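Local coordinates for peroxide stress regulator PerR, FUR family (Streptococcus pyogenes, PDB 4LMY), which probably acts as a metal-dependent, DNA-binding regulator of the peroxide stress response, and holds two zinc ions in each subunit, at residues V103-G108 with Y141-D146; I35-Q40 with D48-D53; H4-A9 with L17-E22; G96-N101 with F113-V118. All coordinates share one frame; numbering follows the deposited sequence.

In the fold
Along the chain come interaction 3, then interaction 2, then interactions 4 and 1, whose segments alternate. Interactions 3 and 4, centred about 12 Å apart, supply five histidines to one zinc ion, tying the N-terminal loop and helix 12-22 to strand 98-104. That strand runs on into interaction 1, about 19 Å from interaction 4 between centres, where cysteines hold a second zinc; both contacts share the three-stranded sheet and touch the second subunit. Interaction 2, among the helices of the probable DNA-binding domain, lies about 40 Å from interaction 1, centre to centre, across the middle of the chain. The histidine zinc thus bridges the DNA-binding and dimerisation regions, consistent with metal control of DNA binding.

Interaction 1. Residues V103-G108 with Y141-D146; sequences VCEICG and YGICPD. With ZN (zinc ion), chain F.
Val103 and Cys104 run parallel to Tyr141 and Gly142, and Gly142 ties the strands together: its N donates to Val103 O (3.0 Å), while its O accepts Glu105 N (2.8 Å). Past this ladder the chains converge on a zinc ion held by the SG atoms of Cys104, Cys107 and Cys144, each at 2.3 Å, with Cys147 as the fourth ligand. Cys104 extends its sulfur anti to the backbone N (chi1 -177°), where several backbone N-H groups converge on it. Cys144 N points almost straight at Cys104 SG (3.4 Å, 176°), and Cys107 N reaches the same Cys104 SG at 3.5 Å; a weaker bond comes from Ile106 N. This is the zinc-knuckle pattern, its turn completed by Gly108 N bonding to Cys104 O. Outside the metal shell, Ile143 CD1 meets Ile106 CG1 at 3.9 Å, and Glu105 crosses Tyr141 CB on its way to Thr134 and Arg135 of the second subunit. The N-H donors around Cys104 SG would draw off part of the thiolate's negative charge, and the four-sulfur shell is consistent with a structural zinc site, as in other Fur-family proteins.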
loop_
_atom_site.group_PDB
_atom_site.type_symbol
_atom_site.label_atom_id
_atom_site.label_comp_id
_atom_site.label_asym_id
_atom_site.label_seq_id
_atom_site.Cartn_x
_atom_site.Cartn_y
_atom_site.Cartn_z
ATOM N N VAL B 103 7.449 10.854 -7.517
ATOM C CA VAL B 103 8.395 11.926 -7.799
ATOM C C VAL B 103 9.670 11.374 -8.417
ATOM O O VAL B 103 10.215 10.382 -7.935
ATOM C CB VAL B 103 8.760 12.696 -6.509
ATOM C CG1 VAL B 103 9.678 13.861 -6.828
ATOM C CG2 VAL B 103 7.496 13.178 -5.800
ATOM N N CYS B 104 10.147 12.007 -9.486
ATOM C CA CYS B 104 11.374 11.554 -10.127
ATOM C C CYS B 104 12.589 11.939 -9.298
ATOM O O CYS B 104 12.792 13.112 -8.988
ATOM C CB CYS B 104 11.512 12.105 -11.548
ATOM S SG CYS B 104 12.991 11.486 -12.411
ATOM N N GLU B 105 13.391 10.939 -8.946
ATOM C CA GLU B 105 14.581 11.146 -8.131
ATOM C C GLU B 105 15.597 12.037 -8.837
ATOM O O GLU B 105 16.372 12.738 -8.188
ATOM C CB GLU B 105 15.231 9.801 -7.807
ATOM C CG GLU B 105 14.300 8.786 -7.171
ATOM C CD GLU B 105 14.565 8.598 -5.694
ATOM O OE1 GLU B 105 14.454 7.449 -5.217
ATOM O OE2 GLU B 105 14.880 9.593 -5.012
ATOM N N ILE B 106 15.587 12.007 -10.165
ATOM C CA ILE B 106 16.577 12.733 -10.959
ATOM C C ILE B 106 16.177 14.170 -11.310
ATOM O O ILE B 106 16.963 15.098 -11.115
ATOM C CB ILE B 106 16.923 11.964 -12.253
ATOM C CG1 ILE B 106 17.500 10.587 -11.908
ATOM C CG2 ILE B 106 17.890 12.762 -13.108
ATOM C CD1 ILE B 106 17.862 9.743 -13.116
ATOM N N CYS B 107 14.964 14.357 -11.825
ATOM C CA CYS B 107 14.554 15.676 -12.312
ATOM C C CYS B 107 13.483 16.344 -11.455
ATOM O O CYS B 107 13.231 17.541 -11.597
ATOM C CB CYS B 107 14.089 15.600 -13.771
ATOM S SG CYS B 107 12.462 14.846 -14.002
ATOM N N GLY B 108 12.853 15.573 -10.573
ATOM C CA GLY B 108 11.862 16.114 -9.658
ATOM C C GLY B 108 10.454 16.201 -10.215
ATOM O O GLY B 108 9.536 16.659 -9.529
ATOM N N TYR B 141 8.683 7.248 -5.100
ATOM C CA TYR B 141 9.809 7.806 -5.830
ATOM C C TYR B 141 10.207 6.866 -6.954
ATOM O O TYR B 141 10.011 5.656 -6.862
ATOM C CB TYR B 141 10.987 8.058 -4.890
ATOM C CG TYR B 141 10.695 9.106 -3.847
ATOM C CD1 TYR B 141 10.979 10.445 -4.081
ATOM C CD2 TYR B 141 10.127 8.759 -2.628
ATOM C CE1 TYR B 141 10.705 11.410 -3.128
ATOM C CE2 TYR B 141 9.849 9.717 -1.671
ATOM C CZ TYR B 141 10.143 11.040 -1.925
ATOM O OH TYR B 141 9.867 11.994 -0.972
ATOM N N GLY B 142 10.751 7.428 -8.025
ATOM C CA GLY B 142 11.136 6.622 -9.162
ATOM C C GLY B 142 11.864 7.420 -10.219
ATOM O O GLY B 142 12.266 8.553 -9.982
ATOM N N ILE B 143 12.042 6.810 -11.382
ATOM C CA ILE B 143 12.660 7.486 -12.510
ATOM C C ILE B 143 11.599 7.671 -13.587
ATOM O O ILE B 143 11.000 6.699 -14.048
ATOM C CB ILE B 143 13.832 6.667 -13.076
ATOM C CG1 ILE B 143 14.767 6.214 -11.951
ATOM C CG2 ILE B 143 14.595 7.470 -14.123
ATOM C CD1 ILE B 143 15.416 7.354 -11.201
ATOM N N CYS B 144 11.358 8.918 -13.975
ATOM C CA CYS B 144 10.363 9.220 -15.002
ATOM C C CYS B 144 10.811 8.677 -16.365
ATOM O O CYS B 144 12.005 8.477 -16.586
ATOM C CB CYS B 144 10.093 10.733 -15.065
ATOM S SG CYS B 144 11.399 11.730 -15.856
ATOM N N PRO B 145 9.851 8.405 -17.268
ATOM C CA PRO B 145 10.173 7.879 -18.601
ATOM C C PRO B 145 11.254 8.688 -19.332
ATOM O O PRO B 145 12.128 8.095 -19.963
ATOM C CB PRO B 145 8.835 7.971 -19.337
ATOM C CG PRO B 145 7.821 7.763 -18.255
ATOM C CD PRO B 145 8.395 8.431 -17.029
ATOM N N ASP B 146 11.206 10.011 -19.229
ATOM C CA ASP B 146 12.184 10.854 -19.912
ATOM C C ASP B 146 13.594 10.669 -19.357
ATOM O O ASP B 146 14.568 10.659 -20.111
ATOM C CB ASP B 146 11.774 12.330 -19.863
ATOM C CG ASP B 146 10.663 12.658 -20.843
ATOM O OD1 ASP B 146 10.433 11.858 -21.774
ATOM O OD2 ASP B 146 10.023 13.719 -20.687
HETATM ZN ZN ZN F . 12.913 12.587 -14.408
#

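Interaction 2. Residues I35-Q40 with D48-D53; sequences ISYMIQ and DKIYRD
The hydroxyl of Tyr37 meets the carboxylate of Asp53 in a short hydrogen bond, OH to OD2 at 2.6 Å, the link that joins helix 29-40 to helix 47-54 here. OD2 lies at the edge of the phenol ring and takes the hydroxyl on its anti side, 19° out of the carboxylate plane. Tyr37 CE2 also rests against Asp53 CB at 3.5 Å. The other ortho carbon, Tyr37 CE1, packs on Ile50 CG1 at 3.7 Å. The terminal methyl of that isoleucine, CD1, touches Met38 SD, whose chain is bent at chi2 and chi3 to arrive there.

What places these groups lies one shell further out. Tyr37 reaches across between short helix axes 11.4 Å apart at their closest and at an angle of 116°, and it does so with CG anti to the backbone N (chi1 178°). Lys49 NZ, one turn before Asp53, bridges to Asp53 OD2 at 2.8 Å from the syn side and steadies the carboxylate. Pro45 touches Tyr37, Met38 and Ile50, while Val66 and Leu70 of helix 63-75 cover Ile50 in the winged-helix DNA-binding domain.

With hydroxyl and ammonium sharing OD2, the aspartate charge is probably well compensated, and a charged hydrogen bond supplements the apolar contact of Ile50 with Tyr37 and Met38.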
loop_
_atom_site.group_PDB
_atom_site.type_symbol
_atom_site.label_atom_id
_atom_site.label_comp_id
_atom_site.label_asym_id
_atom_site.label_seq_id
_atom_site.Cartn_x
_atom_site.Cartn_y
_atom_site.Cartn_z
ATOM N N ILE B 35 -18.246 10.994 6.461
ATOM C CA ILE B 35 -17.147 10.541 5.610
ATOM C C ILE B 35 -15.938 10.140 6.452
ATOM O O ILE B 35 -15.400 9.045 6.290
ATOM C CB ILE B 35 -16.731 11.618 4.593
ATOM C CG1 ILE B 35 -17.861 11.867 3.593
ATOM C CG2 ILE B 35 -15.459 11.197 3.856
ATOM C CD1 ILE B 35 -17.712 13.148 2.804
ATOM N N SER B 36 -15.528 11.027 7.353
ATOM C CA SER B 36 -14.378 10.772 8.216
ATOM C C SER B 36 -14.624 9.558 9.098
ATOM O O SER B 36 -13.735 8.728 9.288
ATOM C CB SER B 36 -14.071 11.989 9.090
ATOM O OG SER B 36 -13.651 13.090 8.307
ATOM N N TYR B 37 -15.837 9.464 9.636
ATOM C CA TYR B 37 -16.226 8.324 10.458
ATOM C C TYR B 37 -16.053 7.014 9.695
ATOM O O TYR B 37 -15.472 6.060 10.212
ATOM C CB TYR B 37 -17.679 8.468 10.924
ATOM C CG TYR B 37 -18.189 7.296 11.738
ATOM C CD1 TYR B 37 -18.780 6.200 11.119
ATOM C CD2 TYR B 37 -18.091 7.291 13.122
ATOM C CE1 TYR B 37 -19.249 5.129 11.853
ATOM C CE2 TYR B 37 -18.560 6.221 13.868
ATOM C CZ TYR B 37 -19.138 5.143 13.226
ATOM O OH TYR B 37 -19.609 4.076 13.957
ATOM N N MET B 38 -16.562 6.978 8.466
ATOM C CA MET B 38 -16.511 5.777 7.639
ATOM C C MET B 38 -15.080 5.411 7.264
ATOM O O MET B 38 -14.718 4.235 7.236
ATOM C CB MET B 38 -17.360 5.951 6.378
ATOM C CG MET B 38 -18.858 6.021 6.644
ATOM S SD MET B 38 -19.451 4.595 7.573
ATOM C CE MET B 38 -19.053 3.268 6.439
ATOM N N ILE B 39 -14.272 6.427 6.978
ATOM C CA ILE B 39 -12.864 6.222 6.651
ATOM C C ILE B 39 -12.105 5.619 7.827
ATOM O O ILE B 39 -11.291 4.708 7.654
ATOM C CB ILE B 39 -12.195 7.545 6.218
ATOM C CG1 ILE B 39 -12.711 7.964 4.844
ATOM C CG2 ILE B 39 -10.675 7.406 6.189
ATOM C CD1 ILE B 39 -12.204 9.297 4.390
ATOM N N GLN B 40 -12.383 6.120 9.026
ATOM C CA GLN B 40 -11.678 5.672 10.221
ATOM C C GLN B 40 -12.219 4.359 10.775
ATOM O O GLN B 40 -11.542 3.686 11.553
ATOM C CB GLN B 40 -11.728 6.743 11.312
ATOM C CG GLN B 40 -11.000 8.026 10.962
ATOM C CD GLN B 40 -10.667 8.854 12.186
ATOM O OE1 GLN B 40 -11.175 8.600 13.278
ATOM N NE2 GLN B 40 -9.803 9.846 12.011
ATOM N N ASP B 48 -27.612 2.451 12.000
ATOM C CA ASP B 48 -27.913 2.757 13.395
ATOM C C ASP B 48 -26.646 3.027 14.197
ATOM O O ASP B 48 -26.610 3.940 15.020
ATOM C CB ASP B 48 -28.704 1.622 14.049
ATOM C CG ASP B 48 -29.182 1.976 15.445
ATOM O OD1 ASP B 48 -30.022 2.892 15.572
ATOM O OD2 ASP B 48 -28.723 1.338 16.416
ATOM N N LYS B 49 -25.612 2.226 13.950
ATOM C CA LYS B 49 -24.334 2.382 14.640
ATOM C C LYS B 49 -23.715 3.743 14.348
ATOM O O LYS B 49 -23.276 4.442 15.262
ATOM C CB LYS B 49 -23.356 1.277 14.238
ATOM C CG LYS B 49 -21.956 1.468 14.808
ATOM C CD LYS B 49 -21.635 0.435 15.873
ATOM C CE LYS B 49 -20.315 0.744 16.562
ATOM N NZ LYS B 49 -20.479 1.668 17.720
ATOM N N ILE B 50 -23.683 4.110 13.069
ATOM C CA ILE B 50 -23.196 5.420 12.656
ATOM C C ILE B 50 -23.980 6.511 13.374
ATOM O O ILE B 50 -23.403 7.432 13.954
ATOM C CB ILE B 50 -23.353 5.624 11.137
ATOM C CG1 ILE B 50 -22.597 4.544 10.359
ATOM C CG2 ILE B 50 -22.884 7.014 10.737
ATOM C CD1 ILE B 50 -22.877 4.556 8.870
ATOM N N TYR B 51 -25.302 6.385 13.336
ATOM C CA TYR B 51 -26.199 7.330 13.983
ATOM C C TYR B 51 -25.908 7.464 15.477
ATOM O O TYR B 51 -25.791 8.573 15.992
ATOM C CB TYR B 51 -27.653 6.909 13.751
ATOM C CG TYR B 51 -28.664 7.646 14.597
ATOM C CD1 TYR B 51 -28.789 9.026 14.523
ATOM C CD2 TYR B 51 -29.505 6.956 15.461
ATOM C CE1 TYR B 51 -29.712 9.702 15.296
ATOM C CE2 TYR B 51 -30.434 7.623 16.236
ATOM C CZ TYR B 51 -30.533 8.997 16.149
ATOM O OH TYR B 51 -31.456 9.667 16.919
ATOM N N ARG B 52 -25.779 6.333 16.163
ATOM C CA ARG B 52 -25.534 6.339 17.604
ATOM C C ARG B 52 -24.172 6.923 17.978
ATOM O O ARG B 52 -24.044 7.610 18.994
ATOM C CB ARG B 52 -25.687 4.931 18.191
ATOM C CG ARG B 52 -27.132 4.482 18.358
ATOM C CD ARG B 52 -27.234 3.150 19.092
ATOM N NE ARG B 52 -26.917 2.010 18.234
ATOM C CZ ARG B 52 -25.743 1.386 18.216
ATOM N NH1 ARG B 52 -24.762 1.788 19.014
ATOM N NH2 ARG B 52 -25.551 0.358 17.402
ATOM N N ASP B 53 -23.160 6.655 17.159
ATOM C CA ASP B 53 -21.803 7.112 17.451
ATOM C C ASP B 53 -21.608 8.608 17.221
ATOM O O ASP B 53 -20.827 9.252 17.923
ATOM C CB ASP B 53 -20.774 6.322 16.638
ATOM C CG ASP B 53 -20.543 4.931 17.186
ATOM O OD1 ASP B 53 -20.996 4.654 18.317
ATOM O OD2 ASP B 53 -19.900 4.116 16.493
#

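Interaction 3. Residues H4-A9 with L17-E22; sequences HSHQQA and LEHLRE. With ZN (zinc ion), chain E.
Metal coordination dominates: His4, His6 and His19 all turn NE2 to one zinc ion, so that a loop without regular structure is fastened to helix 12-22. His4 NE2 and His19 NE2 each stand 2.2 Å from the zinc, and these two atoms meet it at about a right angle. His6 NE2 comes in roughly across His19. The shell also takes His97 and His99, and Asn15 belongs to the same site.

The crowding of rings is a consequence. His6 and His19 have their planes at 76° with centroids 4.5 Å apart, and the planes of His4 and His19 lie at 82°. These are oblique meetings, and the NE2 atoms sit close together because the metal gathers them.

Hydrogen bonding adds a second shell. Glu22, its chain extended beyond CG, presents OE2 to His6 ND1 at 3.2 Å, almost exactly in the imidazole plane although out of the plane of the carboxylate itself. His4 ND1 is held in turn by the backbone O of Asp2.

Packing is slight: Glu18 CG passes His6 ND1 at 3.6 Å, while its carboxylate forms a salt bridge with Arg21 of the same helix.

Together with the zinc at NE2, the bond to Glu22 would help set the rotation of the His6 ring, and may strengthen its NE2 as a donor to zinc, an indirect carboxylate influence on the metal.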
loop_
_atom_site.group_PDB
_atom_site.type_symbol
_atom_site.label_atom_id
_atom_site.label_comp_id
_atom_site.label_asym_id
_atom_site.label_seq_id
_atom_site.Cartn_x
_atom_site.Cartn_y
_atom_site.Cartn_z
ATOM N N HIS B 4 -8.319 7.672 -13.087
ATOM C CA HIS B 4 -8.455 9.093 -13.385
ATOM C C HIS B 4 -7.460 9.890 -12.548
ATOM O O HIS B 4 -6.751 9.327 -11.715
ATOM C CB HIS B 4 -9.874 9.557 -13.058
ATOM C CG HIS B 4 -10.207 9.492 -11.599
ATOM N ND1 HIS B 4 -10.687 8.352 -10.994
ATOM C CD2 HIS B 4 -10.126 10.429 -10.623
ATOM C CE1 HIS B 4 -10.889 8.587 -9.709
ATOM N NE2 HIS B 4 -10.558 9.841 -9.460
ATOM N N SER B 5 -7.422 11.201 -12.763
ATOM C CA SER B 5 -6.546 12.081 -11.996
ATOM C C SER B 5 -7.208 13.421 -11.697
ATOM O O SER B 5 -8.018 13.912 -12.482
ATOM C CB SER B 5 -5.231 12.315 -12.741
ATOM O OG SER B 5 -4.488 13.361 -12.140
ATOM N N HIS B 6 -6.861 14.009 -10.558
ATOM C CA HIS B 6 -7.320 15.351 -10.219
ATOM C C HIS B 6 -6.144 16.313 -10.288
ATOM O O HIS B 6 -6.228 17.452 -9.822
ATOM C CB HIS B 6 -7.940 15.380 -8.822
ATOM C CG HIS B 6 -8.958 14.309 -8.590
ATOM N ND1 HIS B 6 -10.285 14.452 -8.935
ATOM C CD2 HIS B 6 -8.844 13.077 -8.040
ATOM C CE1 HIS B 6 -10.943 13.353 -8.613
ATOM N NE2 HIS B 6 -10.091 12.503 -8.065
ATOM N N GLN B 7 -5.047 15.831 -10.867
ATOM C CA GLN B 7 -3.827 16.611 -11.057
ATOM C C GLN B 7 -3.194 17.085 -9.747
ATOM O O GLN B 7 -2.499 18.101 -9.717
ATOM C CB GLN B 7 -4.058 17.783 -12.021
ATOM C CG GLN B 7 -4.293 17.364 -13.470
ATOM C CD GLN B 7 -5.657 16.739 -13.690
ATOM O OE1 GLN B 7 -6.679 17.303 -13.303
ATOM N NE2 GLN B 7 -5.679 15.562 -14.305
ATOM N N GLN B 8 -3.431 16.335 -8.675
ATOM C CA GLN B 8 -2.766 16.573 -7.396
ATOM C C GLN B 8 -2.987 15.387 -6.467
ATOM O O GLN B 8 -3.902 14.588 -6.672
ATOM C CB GLN B 8 -3.267 17.859 -6.730
ATOM C CG GLN B 8 -4.624 17.735 -6.058
ATOM C CD GLN B 8 -5.068 19.030 -5.398
ATOM O OE1 GLN B 8 -6.165 19.524 -5.656
ATOM N NE2 GLN B 8 -4.216 19.582 -4.541
ATOM N N ALA B 9 -2.142 15.270 -5.451
ATOM C CA ALA B 9 -2.289 14.211 -4.463
ATOM C C ALA B 9 -3.458 14.524 -3.542
ATOM O O ALA B 9 -3.642 15.668 -3.127
ATOM C CB ALA B 9 -1.012 14.054 -3.662
ATOM N N LEU B 17 -14.264 14.575 -1.063
ATOM C CA LEU B 17 -14.717 15.957 -1.147
ATOM C C LEU B 17 -14.523 16.520 -2.551
ATOM O O LEU B 17 -15.395 17.213 -3.071
ATOM C CB LEU B 17 -13.993 16.832 -0.121
ATOM C CG LEU B 17 -14.232 16.492 1.351
ATOM C CD1 LEU B 17 -13.737 17.620 2.252
ATOM C CD2 LEU B 17 -15.703 16.195 1.605
ATOM N N GLU B 18 -13.384 16.212 -3.165
ATOM C CA GLU B 18 -13.110 16.670 -4.524
ATOM C C GLU B 18 -14.127 16.119 -5.521
ATOM O O GLU B 18 -14.657 16.860 -6.347
ATOM C CB GLU B 18 -11.686 16.299 -4.951
ATOM C CG GLU B 18 -11.336 16.690 -6.383
ATOM C CD GLU B 18 -11.313 18.195 -6.605
ATOM O OE1 GLU B 18 -11.407 18.623 -7.776
ATOM O OE2 GLU B 18 -11.192 18.951 -5.617
ATOM N N HIS B 19 -14.403 14.822 -5.429
ATOM C CA HIS B 19 -15.396 14.180 -6.286
ATOM C C HIS B 19 -16.782 14.785 -6.079
ATOM O O HIS B 19 -17.510 15.034 -7.041
ATOM C CB HIS B 19 -15.447 12.674 -6.028
ATOM C CG HIS B 19 -14.351 11.903 -6.698
ATOM N ND1 HIS B 19 -14.559 11.158 -7.840
ATOM C CD2 HIS B 19 -13.043 11.755 -6.386
ATOM C CE1 HIS B 19 -13.424 10.588 -8.204
ATOM N NE2 HIS B 19 -12.488 10.931 -7.338
ATOM N N LEU B 20 -17.145 15.016 -4.821
ATOM C CA LEU B 20 -18.450 15.592 -4.499
ATOM C C LEU B 20 -18.581 17.033 -4.993
ATOM O O LEU B 20 -19.634 17.423 -5.498
ATOM C CB LEU B 20 -18.732 15.513 -2.996
ATOM C CG LEU B 20 -18.929 14.113 -2.409
ATOM C CD1 LEU B 20 -19.388 14.198 -0.960
ATOM C CD2 LEU B 20 -19.902 13.298 -3.243
ATOM N N ARG B 21 -17.515 17.818 -4.842
ATOM C CA ARG B 21 -17.494 19.186 -5.355
ATOM C C ARG B 21 -17.672 19.190 -6.866
ATOM O O ARG B 21 -18.415 20.008 -7.411
ATOM C CB ARG B 21 -16.181 19.888 -5.007
ATOM C CG ARG B 21 -16.035 20.308 -3.559
ATOM C CD ARG B 21 -14.814 21.202 -3.383
ATOM N NE ARG B 21 -14.288 21.149 -2.024
ATOM C CZ ARG B 21 -13.199 20.474 -1.670
ATOM N NH1 ARG B 21 -12.505 19.798 -2.577
ATOM N NH2 ARG B 21 -12.800 20.483 -0.406
ATOM N N GLU B 22 -16.980 18.271 -7.535
ATOM C CA GLU B 22 -17.076 18.129 -8.985
ATOM C C GLU B 22 -18.520 17.914 -9.427
ATOM O O GLU B 22 -18.920 18.356 -10.504
ATOM C CB GLU B 22 -16.203 16.969 -9.471
ATOM C CG GLU B 22 -14.716 17.280 -9.523
ATOM C CD GLU B 22 -13.875 16.061 -9.863
ATOM O OE1 GLU B 22 -14.420 14.935 -9.851
ATOM O OE2 GLU B 22 -12.669 16.230 -10.144
HETATM ZN ZN ZN E . -10.375 10.485 -7.368
#

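Interaction 4. Residues G96-N101 with F113-V118; sequences GHQHVN and FMDVDV. With ZN (zinc ion), chain E.
Four backbone hydrogen bonds join the strands of this antiparallel hairpin, in two reciprocal pairs. Gln98 N gives to Asp115 O and Asp115 N to Gln98 O, both at 2.8 Å; Val100 and Phe113 exchange bonds in the same way, each N to O at 2.9 Å. Between them His99 and Met114 form a non-hydrogen-bonded pair, where His99 CA makes a CA-H...O contact with Phe113 O.

Asp115 ends its strand by catching the chain that follows. Its OD1 receives Val118 N through the syn lone pair, at 3.0 Å, and its OD2 receives Asp117 N in an Asx turn, so both carboxylate oxygens are engaged where helix 118-129 begins.

On the metal side, His97 NE2 and His99 NE2 bind the zinc shared with His4, His6 and His19. Met114 packs on the first of them: SD sits over one face of the His97 ring, 4.2 Å from the centroid and 18° off the normal, and CG reaches the same ring. The opposite side of the hairpin carries Val100 beside Phe113, pointing the same way, with Val100 CB 3.6 Å from Phe113 CE2. Phe113 CG lies between its backbone N and carbonyl carbon (chi1 67°), which swings the ring toward Val100 and brings Phe113 CD2 to 3.2 Å from Val100 O.

Strand 98-104 is central in its sheet, with 110-115 along one edge and 140-143 along the other. Gln128 of the second subunit bonds Met114 N, Ile121 of that subunit packs on Asp115 and Val118, and the N-terminal loop joins through Leu10 at His99.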
loop_
_atom_site.group_PDB
_atom_site.type_symbol
_atom_site.label_atom_id
_atom_site.label_comp_id
_atom_site.label_asym_id
_atom_site.label_seq_id
_atom_site.Cartn_x
_atom_site.Cartn_y
_atom_site.Cartn_z
ATOM N N GLY B 96 -13.294 3.850 -0.684
ATOM C CA GLY B 96 -12.898 4.902 -1.604
ATOM C C GLY B 96 -11.399 5.010 -1.823
ATOM O O GLY B 96 -10.603 4.759 -0.920
ATOM N N HIS B 97 -11.023 5.397 -3.035
ATOM C CA HIS B 97 -9.625 5.472 -3.435
ATOM C C HIS B 97 -8.959 6.774 -2.999
ATOM O O HIS B 97 -9.591 7.661 -2.426
ATOM C CB HIS B 97 -9.537 5.375 -4.954
ATOM C CG HIS B 97 -10.165 6.537 -5.659
ATOM N ND1 HIS B 97 -11.516 6.599 -5.932
ATOM C CD2 HIS B 97 -9.632 7.688 -6.128
ATOM C CE1 HIS B 97 -11.784 7.736 -6.548
ATOM N NE2 HIS B 97 -10.660 8.418 -6.678
ATOM N N GLN B 98 -7.669 6.884 -3.293
ATOM C CA GLN B 98 -6.941 8.125 -3.081
ATOM C C GLN B 98 -6.001 8.338 -4.260
ATOM O O GLN B 98 -5.925 7.503 -5.164
ATOM C CB GLN B 98 -6.141 8.072 -1.779
ATOM C CG GLN B 98 -4.980 7.104 -1.829
ATOM C CD GLN B 98 -4.046 7.245 -0.649
ATOM O OE1 GLN B 98 -3.243 6.360 -0.385
ATOM N NE2 GLN B 98 -4.134 8.365 0.056
ATOM N N HIS B 99 -5.276 9.446 -4.242
ATOM C CA HIS B 99 -4.319 9.729 -5.302
ATOM C C HIS B 99 -2.962 10.075 -4.716
ATOM O O HIS B 99 -2.847 10.953 -3.864
ATOM C CB HIS B 99 -4.837 10.845 -6.205
ATOM C CG HIS B 99 -6.153 10.527 -6.840
ATOM N ND1 HIS B 99 -6.261 10.027 -8.118
ATOM C CD2 HIS B 99 -7.415 10.602 -6.355
ATOM C CE1 HIS B 99 -7.536 9.825 -8.403
ATOM N NE2 HIS B 99 -8.256 10.162 -7.348
ATOM N N VAL B 100 -1.941 9.366 -5.189
ATOM C CA VAL B 100 -0.601 9.431 -4.622
ATOM C C VAL B 100 0.396 9.944 -5.656
ATOM O O VAL B 100 0.339 9.565 -6.824
ATOM C CB VAL B 100 -0.154 8.029 -4.145
ATOM C CG1 VAL B 100 1.249 8.063 -3.538
ATOM C CG2 VAL B 100 -1.163 7.459 -3.157
ATOM N N ASN B 101 1.310 10.806 -5.227
ATOM C CA ASN B 101 2.351 11.302 -6.123
ATOM C C ASN B 101 3.499 10.319 -6.307
ATOM O O ASN B 101 3.861 9.588 -5.386
ATOM C CB ASN B 101 2.916 12.626 -5.613
ATOM C CG ASN B 101 1.999 13.794 -5.890
ATOM O OD1 ASN B 101 1.183 13.753 -6.810
ATOM N ND2 ASN B 101 2.138 14.852 -5.103
ATOM N N PHE B 113 -0.975 8.834 -9.316
ATOM C CA PHE B 113 -1.713 7.632 -9.681
ATOM C C PHE B 113 -2.833 7.352 -8.684
ATOM O O PHE B 113 -2.830 7.871 -7.564
ATOM C CB PHE B 113 -0.772 6.425 -9.797
ATOM C CG PHE B 113 -0.164 5.993 -8.490
ATOM C CD1 PHE B 113 -0.682 4.914 -7.795
ATOM C CD2 PHE B 113 0.929 6.661 -7.962
ATOM C CE1 PHE B 113 -0.125 4.509 -6.593
ATOM C CE2 PHE B 113 1.493 6.261 -6.761
ATOM C CZ PHE B 113 0.965 5.185 -6.078
ATOM N N MET B 114 -3.790 6.531 -9.098
ATOM C CA MET B 114 -4.924 6.185 -8.252
ATOM C C MET B 114 -4.609 4.975 -7.398
ATOM O O MET B 114 -4.209 3.931 -7.912
ATOM C CB MET B 114 -6.147 5.879 -9.109
ATOM C CG MET B 114 -7.423 5.697 -8.312
ATOM S SD MET B 114 -8.861 5.540 -9.386
ATOM C CE MET B 114 -8.977 3.761 -9.559
ATOM N N ASP B 115 -4.808 5.114 -6.092
ATOM C CA ASP B 115 -4.497 4.044 -5.157
ATOM C C ASP B 115 -5.718 3.559 -4.381
ATOM O O ASP B 115 -6.537 4.359 -3.935
ATOM C CB ASP B 115 -3.433 4.513 -4.170
ATOM C CG ASP B 115 -3.297 3.585 -2.987
ATOM O OD1 ASP B 115 -3.732 3.962 -1.881
ATOM O OD2 ASP B 115 -2.771 2.471 -3.171
ATOM N N VAL B 116 -5.825 2.243 -4.221
ATOM C CA VAL B 116 -6.845 1.647 -3.363
ATOM C C VAL B 116 -6.195 0.766 -2.297
ATOM O O VAL B 116 -6.877 0.027 -1.586
ATOM C CB VAL B 116 -7.845 0.799 -4.175
ATOM C CG1 VAL B 116 -8.551 1.653 -5.219
ATOM C CG2 VAL B 116 -7.138 -0.378 -4.836
ATOM N N ASP B 117 -4.873 0.855 -2.179
ATOM C CA ASP B 117 -4.121 -0.072 -1.333
ATOM C C ASP B 117 -3.803 0.444 0.074
ATOM O O ASP B 117 -3.723 -0.344 1.017
ATOM C CB ASP B 117 -2.833 -0.517 -2.034
ATOM C CG ASP B 117 -3.094 -1.498 -3.164
ATOM O OD1 ASP B 117 -3.927 -2.410 -2.980
ATOM O OD2 ASP B 117 -2.467 -1.357 -4.236
ATOM N N VAL B 118 -3.609 1.752 0.216
ATOM C CA VAL B 118 -3.249 2.325 1.515
ATOM C C VAL B 118 -4.330 2.110 2.576
ATOM O O VAL B 118 -4.024 1.946 3.756
ATOM C CB VAL B 118 -2.863 3.820 1.396
ATOM C CG1 VAL B 118 -2.705 4.472 2.770
ATOM C CG2 VAL B 118 -1.576 3.956 0.606
HETATM ZN ZN ZN E . -10.375 10.485 -7.368
#